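Local structure of hemopexin fold protein CP4 (Vigna unguiculata, 3OYO) at residues Val113-Arg123 with Leu132-Tyr143. The protein is a calcium-binding seed protein of the haemopexin fold, its precise function unestablished and possibly distinct among plant haemopexins. Residues are numbered along the deposited sequence; the frame is centred on the assembly and turned at random.
With CA (calcium ion), chain C.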
loop_
_atom_site.group_PDB
_atom_site.type_symbol
_atom_site.label_atom_id
_atom_site.label_comp_id
_atom_site.label_asym_id
_atom_site.label_seq_id
_atom_site.Cartn_x
_atom_site.Cartn_y
_atom_site.Cartn_z
ATOM N N VAL A 113 -7.225 -16.246 -4.138
ATOM C CA VAL A 113 -7.667 -15.009 -4.740
ATOM C C VAL A 113 -6.574 -13.969 -4.873
ATOM O O VAL A 113 -6.738 -13.020 -5.618
ATOM C CB VAL A 113 -8.884 -14.419 -4.007
ATOM C CG1 VAL A 113 -10.036 -15.383 -4.166
ATOM C CG2 VAL A 113 -8.575 -14.160 -2.500
ATOM N N PHE A 114 -5.484 -14.141 -4.114
ATOM C CA PHE A 114 -4.338 -13.234 -4.153
ATOM C C PHE A 114 -3.425 -13.487 -5.340
ATOM O O PHE A 114 -2.700 -12.608 -5.765
ATOM C CB PHE A 114 -3.560 -13.360 -2.854
ATOM C CG PHE A 114 -4.338 -12.961 -1.626
ATOM C CD1 PHE A 114 -4.409 -11.586 -1.219
ATOM C CD2 PHE A 114 -4.978 -13.939 -0.845
ATOM C CE1 PHE A 114 -5.120 -11.224 -0.052
ATOM C CE2 PHE A 114 -5.692 -13.595 0.313
ATOM C CZ PHE A 114 -5.769 -12.232 0.710
ATOM N N GLU A 115 -3.434 -14.711 -5.869
ATOM C CA GLU A 115 -2.545 -15.086 -6.970
ATOM C C GLU A 115 -2.644 -14.126 -8.170
ATOM O O GLU A 115 -1.632 -13.678 -8.672
ATOM C CB GLU A 115 -2.879 -16.504 -7.432
ATOM C CG GLU A 115 -2.264 -16.867 -8.750
ATOM C CD GLU A 115 -2.281 -18.352 -8.993
ATOM O OE1 GLU A 115 -3.224 -18.991 -8.571
ATOM O OE2 GLU A 115 -1.345 -18.877 -9.609
ATOM N N ASP A 116 -3.873 -13.822 -8.616
ATOM C CA ASP A 116 -4.094 -13.000 -9.832
ATOM C C ASP A 116 -3.872 -11.493 -9.686
ATOM O O ASP A 116 -3.653 -10.793 -10.683
ATOM C CB ASP A 116 -5.454 -13.301 -10.461
ATOM C CG ASP A 116 -5.529 -14.719 -11.018
ATOM O OD1 ASP A 116 -4.542 -15.192 -11.655
ATOM O OD2 ASP A 116 -6.574 -15.374 -10.802
ATOM N N SER A 117 -3.910 -11.008 -8.442
ATOM C CA SER A 117 -3.679 -9.611 -8.111
ATOM C C SER A 117 -4.026 -9.390 -6.633
ATOM O O SER A 117 -4.753 -10.171 -6.019
ATOM C CB SER A 117 -4.536 -8.667 -8.978
ATOM O OG SER A 117 -5.919 -8.708 -8.581
ATOM N N ILE A 118 -3.509 -8.303 -6.078
ATOM C CA ILE A 118 -3.747 -7.887 -4.704
ATOM C C ILE A 118 -4.187 -6.432 -4.698
ATOM O O ILE A 118 -3.501 -5.574 -5.258
ATOM C CB ILE A 118 -2.456 -8.031 -3.833
ATOM C CG1 ILE A 118 -2.069 -9.518 -3.846
ATOM C CG2 ILE A 118 -2.775 -7.568 -2.383
ATOM C CD1 ILE A 118 -0.855 -9.949 -3.028
ATOM N N ASP A 119 -5.353 -6.167 -4.105
ATOM C CA ASP A 119 -5.868 -4.791 -4.057
ATOM C C ASP A 119 -4.948 -3.806 -3.336
ATOM O O ASP A 119 -4.666 -2.765 -3.860
ATOM C CB ASP A 119 -7.223 -4.763 -3.381
ATOM C CG ASP A 119 -8.290 -5.409 -4.231
ATOM O OD1 ASP A 119 -8.055 -5.618 -5.434
ATOM O OD2 ASP A 119 -9.338 -5.736 -3.694
ATOM N N SER A 120 -4.524 -4.129 -2.106
ATOM C CA SER A 120 -3.671 -3.205 -1.357
ATOM C C SER A 120 -3.028 -4.030 -0.220
ATOM O O SER A 120 -3.263 -5.233 -0.112
ATOM C CB SER A 120 -4.497 -2.021 -0.767
ATOM O OG SER A 120 -5.600 -2.558 -0.050
ATOM N N ALA A 121 -2.200 -3.382 0.581
ATOM C CA ALA A 121 -1.467 -4.065 1.680
ATOM C C ALA A 121 -0.741 -3.001 2.525
ATOM O O ALA A 121 -0.335 -1.951 2.001
ATOM C CB ALA A 121 -0.430 -5.051 1.063
ATOM N N PHE A 122 -0.587 -3.237 3.831
ATOM C CA PHE A 122 0.197 -2.330 4.627
ATOM C C PHE A 122 1.065 -3.124 5.595
ATOM O O PHE A 122 0.722 -4.235 6.022
ATOM C CB PHE A 122 -0.637 -1.233 5.337
ATOM C CG PHE A 122 -1.524 -1.744 6.445
ATOM C CD1 PHE A 122 -2.853 -2.127 6.184
ATOM C CD2 PHE A 122 -1.032 -1.867 7.753
ATOM C CE1 PHE A 122 -3.640 -2.601 7.219
ATOM C CE2 PHE A 122 -1.832 -2.345 8.788
ATOM C CZ PHE A 122 -3.139 -2.730 8.515
ATOM N N ARG A 123 2.196 -2.532 5.930
ATOM C CA ARG A 123 3.139 -3.110 6.899
ATOM C C ARG A 123 2.612 -3.123 8.339
ATOM O O ARG A 123 2.213 -2.086 8.867
ATOM C CB ARG A 123 4.435 -2.291 6.868
ATOM C CG ARG A 123 5.521 -2.821 7.785
ATOM C CD ARG A 123 6.057 -4.162 7.321
ATOM N NE ARG A 123 7.415 -4.423 7.819
ATOM C CZ ARG A 123 7.688 -5.005 8.986
ATOM N NH1 ARG A 123 6.685 -5.359 9.814
ATOM N NH2 ARG A 123 8.971 -5.228 9.331
ATOM N N LEU A 132 -2.478 -8.259 3.608
ATOM C CA LEU A 132 -2.832 -8.234 2.184
ATOM C C LEU A 132 -4.353 -8.203 2.034
ATOM O O LEU A 132 -5.073 -8.980 2.697
ATOM C CB LEU A 132 -2.250 -9.463 1.453
ATOM C CG LEU A 132 -0.768 -9.844 1.647
ATOM C CD1 LEU A 132 -0.480 -11.141 0.876
ATOM C CD2 LEU A 132 0.181 -8.738 1.192
ATOM N N PHE A 133 -4.850 -7.338 1.165
ATOM C CA PHE A 133 -6.295 -7.209 0.918
ATOM C C PHE A 133 -6.678 -7.501 -0.550
ATOM O O PHE A 133 -6.036 -7.003 -1.472
ATOM C CB PHE A 133 -6.779 -5.798 1.283
ATOM C CG PHE A 133 -6.551 -5.445 2.705
ATOM C CD1 PHE A 133 -7.380 -5.974 3.712
ATOM C CD2 PHE A 133 -5.460 -4.665 3.067
ATOM C CE1 PHE A 133 -7.150 -5.661 5.056
ATOM C CE2 PHE A 133 -5.212 -4.382 4.375
ATOM C CZ PHE A 133 -6.059 -4.848 5.388
ATOM N N LYS A 134 -7.718 -8.317 -0.750
ATOM C CA LYS A 134 -8.168 -8.681 -2.119
ATOM C C LYS A 134 -9.668 -8.908 -2.005
ATOM O O LYS A 134 -10.082 -9.861 -1.383
ATOM C CB LYS A 134 -7.517 -9.953 -2.677
ATOM C CG LYS A 134 -8.100 -10.416 -4.056
ATOM C CD LYS A 134 -7.966 -9.340 -5.163
ATOM C CE LYS A 134 -8.451 -9.821 -6.549
ATOM N NZ LYS A 134 -7.443 -10.852 -7.075
ATOM N N GLY A 135 -10.454 -8.011 -2.601
ATOM C CA GLY A 135 -11.901 -8.021 -2.434
ATOM C C GLY A 135 -12.240 -7.859 -0.972
ATOM O O GLY A 135 -11.629 -7.046 -0.278
ATOM N N ASN A 136 -13.171 -8.680 -0.492
ATOM C CA ASN A 136 -13.612 -8.626 0.898
ATOM C C ASN A 136 -12.776 -9.547 1.799
ATOM O O ASN A 136 -13.122 -9.779 2.924
ATOM C CB ASN A 136 -15.108 -8.991 0.962
ATOM C CG ASN A 136 -15.359 -10.487 0.724
ATOM O OD1 ASN A 136 -14.541 -11.187 0.157
ATOM N ND2 ASN A 136 -16.479 -10.969 1.184
ATOM N N LYS A 137 -11.676 -10.074 1.296
ATOM C CA LYS A 137 -10.793 -10.959 2.047
ATOM C C LYS A 137 -9.479 -10.274 2.392
ATOM O O LYS A 137 -9.055 -9.351 1.710
ATOM C CB LYS A 137 -10.509 -12.241 1.213
ATOM C CG LYS A 137 -11.686 -13.172 0.970
ATOM C CD LYS A 137 -12.165 -13.742 2.308
ATOM C CE LYS A 137 -13.148 -14.945 2.216
ATOM N NZ LYS A 137 -14.343 -14.634 1.372
ATOM N N TYR A 138 -8.819 -10.748 3.448
ATOM C CA TYR A 138 -7.475 -10.319 3.822
ATOM C C TYR A 138 -6.757 -11.506 4.442
ATOM O O TYR A 138 -7.392 -12.511 4.810
ATOM C CB TYR A 138 -7.477 -9.152 4.807
ATOM C CG TYR A 138 -7.784 -9.556 6.215
ATOM C CD1 TYR A 138 -9.108 -9.630 6.669
ATOM C CD2 TYR A 138 -6.772 -9.867 7.088
ATOM C CE1 TYR A 138 -9.392 -10.016 7.971
ATOM C CE2 TYR A 138 -7.043 -10.263 8.378
ATOM C CZ TYR A 138 -8.355 -10.339 8.803
ATOM O OH TYR A 138 -8.587 -10.732 10.077
ATOM N N VAL A 139 -5.421 -11.420 4.504
ATOM C CA VAL A 139 -4.618 -12.415 5.150
ATOM C C VAL A 139 -3.289 -11.730 5.535
ATOM O O VAL A 139 -2.833 -10.824 4.829
ATOM C CB VAL A 139 -4.316 -13.610 4.183
ATOM C CG1 VAL A 139 -3.234 -13.216 3.171
ATOM C CG2 VAL A 139 -3.942 -14.840 4.942
ATOM N N ARG A 140 -2.683 -12.181 6.641
ATOM C CA ARG A 140 -1.373 -11.697 7.028
ATOM C C ARG A 140 -0.318 -12.628 6.486
ATOM O O ARG A 140 -0.529 -13.826 6.397
ATOM C CB ARG A 140 -1.251 -11.570 8.542
ATOM C CG ARG A 140 -2.219 -10.601 9.140
ATOM C CD ARG A 140 -2.848 -11.162 10.392
ATOM N NE ARG A 140 -1.848 -11.512 11.392
ATOM C CZ ARG A 140 -1.990 -12.445 12.348
ATOM N NH1 ARG A 140 -3.088 -13.163 12.486
ATOM N NH2 ARG A 140 -0.998 -12.666 13.171
ATOM N N ILE A 141 0.802 -12.054 6.068
ATOM C CA ILE A 141 1.956 -12.810 5.603
ATOM C C ILE A 141 3.213 -12.242 6.253
ATOM O O ILE A 141 3.280 -11.052 6.472
ATOM C CB ILE A 141 2.065 -12.782 4.023
ATOM C CG1 ILE A 141 3.161 -13.738 3.562
ATOM C CG2 ILE A 141 2.255 -11.375 3.449
ATOM C CD1 ILE A 141 3.177 -13.937 2.047
ATOM N N ALA A 142 4.205 -13.096 6.572
ATOM C CA ALA A 142 5.517 -12.650 7.037
ATOM C C ALA A 142 6.400 -12.600 5.819
ATOM O O ALA A 142 6.626 -13.632 5.177
ATOM C CB ALA A 142 6.107 -13.639 8.105
ATOM N N TYR A 143 6.900 -11.409 5.490
ATOM C CA TYR A 143 7.634 -11.246 4.243
ATOM C C TYR A 143 9.026 -11.947 4.142
ATOM O O TYR A 143 9.493 -12.223 3.029
ATOM C CB TYR A 143 7.707 -9.756 3.810
ATOM C CG TYR A 143 8.576 -8.890 4.680
ATOM C CD1 TYR A 143 7.998 -8.006 5.586
ATOM C CD2 TYR A 143 9.985 -8.957 4.598
ATOM C CE1 TYR A 143 8.784 -7.209 6.393
ATOM C CE2 TYR A 143 10.791 -8.173 5.421
ATOM C CZ TYR A 143 10.171 -7.301 6.317
ATOM O OH TYR A 143 10.934 -6.485 7.146
HETATM CA CA CA C . -4.929 -1.007 -5.524
HETATM O O HOH W 1 -9.427 -5.372 -0.854
#
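Lys134, at the end of the second strand of a blade in this four-bladed haemopexin beta-propeller, reaches Val113 and Ser117 in the segment that leads into the innermost strand, 120-123. The lysine is a worked example of one side chain tying the chain before a strand to its neighbour. Its CB lies 3.8 Å from Phe114 CE1, oblique to a ring that also takes Val139 CG1 in an off-centre CH-pi contact. CG, anti to the backbone N (chi1 174°), packs against Val113 O; CD passes Ser117 O and Asp119 OD1, and CE lies beside Ser117 OG. Bends at chi2 and chi4 let Lys134 NZ donate a hydrogen bond of 2.7 Å to Val113 O, almost in line with the carbonyl bond. NZ also donates to Ser117 O and OG. A methionine in its place would probably leave these three oxygens without the amine they share, and the 113-117 segment less firmly held. A classic beta bulge sets Asp119 and Ser120 together opposite Phe133, while Asp119 O binds the calcium ion with the carbonyls of Asn5, Asp63 and Asp172. In the type II' turn from Lys134 to Lys137, Gly135 N donates to Asp119 OD2 (2.8 Å, 160°), and a water donates to both OD2 and Gly135 O.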